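Local atomic coordinates of beta-N-acetylglucosaminidase-like protein Glycoside hydrolase family 20 (Flavobacterium johnsoniae, PDB entry 6YHH), a protein that probably removes terminal N-acetylhexosamine units from chitin-derived oligosaccharides as a beta-N-acetylhexosaminidase of glycoside hydrolase family 20. Residues A[167-172]-A[501-506]. Sequence-based numbering, arbitrary orientation.
Sequences LDALAA and LGLTHI
Leu501 reaches with one methyl into the face that Asp168, Ala169 and Ala172 present near the C-terminal end of helix 160-172. Its CD1 lies 3.9 Å from Ala172 CB and 3.7 Å from the carbonyl O of Asp168, which is already bonded within the helix by Ala172 N. With CG anti to the carbonyl carbon (chi1 -58°) and the chain extended beyond it, this branch is carried over the helix backbone, while Leu501 CB stays beside Asp168, 4.1 Å from its CB. Next along the loop, Leu503 lays its forked end against Ala169, Leu503 CD2 approaching Ala169 CB to 3.9 Å; Trp465 touches both residues and extends this buried apolar patch. At the partly exposed edge formed by Asp168 and Leu501 the polar groups do not meet directly: a single water donates to Asp168 OD2 at 2.8 Å and to Leu501 O at 2.7 Å, joining two acceptors. Tyr219 of helix 210-222 also bonds OD2, and Arg223, just beyond that helix, forms a salt bridge with OD1. The loop after helix 484-497 is thus held on an outer helix of the catalytic TIM barrel mainly by leucine methyls packed on alanines, whereas Tyr219 and Arg223 probably set the orientation of the Asp168 carboxylate.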
ATOM      1  N   LEU A 167       2.848  12.129  -4.231  1.00  7.69           N
ATOM      2  CA  LEU A 167       3.703  12.937  -5.068  1.00  8.65           C
ATOM      3  C   LEU A 167       3.637  12.396  -6.493  1.00  9.27           C
ATOM      4  O   LEU A 167       3.555  13.188  -7.460  1.00  9.02           O
ATOM      5  CB  LEU A 167       5.155  12.917  -4.541  1.00  9.19           C
ATOM      6  CG  LEU A 167       5.317  13.777  -3.306  1.00  9.13           C
ATOM      7  CD1 LEU A 167       6.666  13.501  -2.570  1.00  9.46           C
ATOM      8  CD2 LEU A 167       5.136  15.259  -3.589  1.00  9.76           C
ATOM      9  N   ASP A 168       3.636  11.062  -6.692  1.00  8.64           N
ATOM     10  CA  ASP A 168       3.465  10.539  -8.064  1.00  9.91           C
ATOM     11  C   ASP A 168       2.125  10.965  -8.652  1.00  9.31           C
ATOM     12  O   ASP A 168       2.063  11.291  -9.854  1.00  9.62           O
ATOM     13  CB  ASP A 168       3.596   9.020  -8.080  1.00 11.10           C
ATOM     14  CG  ASP A 168       5.047   8.562  -7.844  1.00 12.72           C
ATOM     15  OD1 ASP A 168       5.902   8.970  -8.673  1.00 15.96           O
ATOM     16  OD2 ASP A 168       5.288   7.822  -6.921  1.00 16.50           O
ATOM     17  N   ALA A 169       1.067  10.934  -7.846  1.00  8.95           N
ATOM     18  CA  ALA A 169      -0.260  11.283  -8.350  1.00  9.06           C
ATOM     19  C   ALA A 169      -0.276  12.795  -8.768  1.00  8.90           C
ATOM     20  O   ALA A 169      -0.934  13.198  -9.768  1.00  8.47           O
ATOM     21  CB  ALA A 169      -1.348  11.001  -7.352  1.00  9.74           C
ATOM     22  N   LEU A 170       0.345  13.622  -7.945  1.00  8.50           N
ATOM     23  CA  LEU A 170       0.436  15.089  -8.225  1.00  8.69           C
ATOM     24  C   LEU A 170       1.127  15.275  -9.606  1.00  8.76           C
ATOM     25  O   LEU A 170       0.579  15.934 -10.463  1.00  9.50           O
ATOM     26  CB  LEU A 170       1.229  15.869  -7.178  1.00  9.83           C
ATOM     27  CG  LEU A 170       0.511  16.084  -5.837  1.00 12.62           C
ATOM     28  CD1 LEU A 170       1.337  17.040  -4.987  1.00 13.26           C
ATOM     29  CD2 LEU A 170      -0.913  16.422  -5.822  1.00 16.51           C
ATOM     30  N   ALA A 171       2.230  14.584  -9.808  1.00  9.19           N
ATOM     31  CA  ALA A 171       2.875  14.699 -11.130  1.00  9.49           C
ATOM     32  C   ALA A 171       2.002  14.229 -12.246  1.00  9.05           C
ATOM     33  O   ALA A 171       1.984  14.815 -13.313  1.00  9.48           O
ATOM     34  CB  ALA A 171       4.256  14.042 -11.135  1.00 10.42           C
ATOM     35  N   ALA A 172       1.287  13.134 -12.031  1.00  8.63           N
ATOM     36  CA  ALA A 172       0.407  12.589 -13.034  1.00  8.84           C
ATOM     37  C   ALA A 172      -0.651  13.562 -13.461  1.00  8.58           C
ATOM     38  O   ALA A 172      -1.125  13.545 -14.645  1.00  8.44           O
ATOM     39  CB  ALA A 172      -0.238  11.323 -12.486  1.00  8.94           C
ATOM     40  N   LEU A 501       0.245   3.837  -9.783  1.00  8.41           N
ATOM     41  CA  LEU A 501       1.173   4.558  -8.941  1.00  8.55           C
ATOM     42  C   LEU A 501       0.962   4.171  -7.446  1.00  9.29           C
ATOM     43  O   LEU A 501       1.589   4.739  -6.556  1.00 10.47           O
ATOM     44  CB  LEU A 501       0.894   6.074  -9.102  1.00  9.13           C
ATOM     45  CG  LEU A 501       1.029   6.562 -10.542  1.00 10.26           C
ATOM     46  CD1 LEU A 501       0.608   8.035 -10.656  1.00 11.45           C
ATOM     47  CD2 LEU A 501       2.388   6.291 -11.129  1.00 10.63           C
ATOM     48  N   GLY A 502       0.137   3.170  -7.187  1.00  8.80           N
ATOM     49  CA  GLY A 502      -0.108   2.678  -5.829  1.00 10.19           C
ATOM     50  C   GLY A 502      -1.267   3.324  -5.127  1.00  9.34           C
ATOM     51  O   GLY A 502      -1.575   2.986  -3.972  1.00  9.38           O
ATOM     52  N   LEU A 503      -1.943   4.263  -5.775  1.00  8.99           N
ATOM     53  CA  LEU A 503      -3.044   4.950  -5.079  1.00  9.15           C
ATOM     54  C   LEU A 503      -4.144   3.975  -4.710  1.00 10.06           C
ATOM     55  O   LEU A 503      -4.492   3.052  -5.463  1.00 10.68           O
ATOM     56  CB  LEU A 503      -3.625   6.131  -5.961  1.00 10.10           C
ATOM     57  CG  LEU A 503      -2.863   7.474  -5.900  1.00 12.27           C
ATOM     58  CD1 LEU A 503      -2.434   8.043  -4.601  1.00 14.65           C
ATOM     59  CD2 LEU A 503      -1.498   7.238  -6.534  1.00 13.94           C
ATOM     60  N   THR A 504      -4.723   4.130  -3.533  1.00  8.54           N
ATOM     61  CA  THR A 504      -5.532   3.071  -2.914  1.00  8.40           C
ATOM     62  C   THR A 504      -6.990   3.409  -2.952  1.00  8.69           C
ATOM     63  O   THR A 504      -7.796   2.734  -2.324  1.00  7.87           O
ATOM     64  CB  THR A 504      -5.204   2.870  -1.428  1.00  7.78           C
ATOM     65  OG1 THR A 504      -5.591   4.014  -0.634  1.00  7.27           O
ATOM     66  CG2 THR A 504      -3.706   2.635  -1.179  1.00  7.66           C
ATOM     67  N   HIS A 505      -7.364   4.467  -3.663  1.00  8.38           N
ATOM     68  CA  HIS A 505      -8.757   4.944  -3.580  1.00  8.71           C
ATOM     69  C   HIS A 505      -9.823   3.885  -3.925  1.00  9.25           C
ATOM     70  O   HIS A 505     -10.849   3.787  -3.265  1.00 10.77           O
ATOM     71  CB  HIS A 505      -8.977   6.210  -4.390  1.00  8.96           C
ATOM     72  CG  HIS A 505      -8.490   6.134  -5.792  1.00  8.88           C
ATOM     73  ND1 HIS A 505      -7.174   5.872  -6.099  1.00  9.45           N
ATOM     74  CD2 HIS A 505      -9.122   6.338  -6.976  1.00  9.07           C
ATOM     75  CE1 HIS A 505      -7.038   5.832  -7.409  1.00 10.53           C
ATOM     76  NE2 HIS A 505      -8.191   6.189  -7.965  1.00  9.16           N
ATOM     77  N   ILE A 506      -9.563   3.072  -4.916  1.00  8.68           N
ATOM     78  CA  ILE A 506     -10.499   2.026  -5.343  1.00  9.07           C
ATOM     79  C   ILE A 506     -10.242   0.769  -4.504  1.00  9.17           C
ATOM     80  O   ILE A 506     -11.183   0.146  -3.957  1.00  9.64           O
ATOM     81  CB  ILE A 506     -10.362   1.730  -6.870  1.00  9.29           C
ATOM     82  CG1 ILE A 506     -10.627   3.016  -7.682  1.00  9.96           C
ATOM     83  CG2 ILE A 506     -11.378   0.689  -7.284  1.00  9.61           C
ATOM     84  CD1 ILE A 506     -10.115   2.967  -9.096  1.00 11.61           C
TER
HETATM   85  O   HOH W   1       4.232   5.278  -6.551  1.00 11.12           O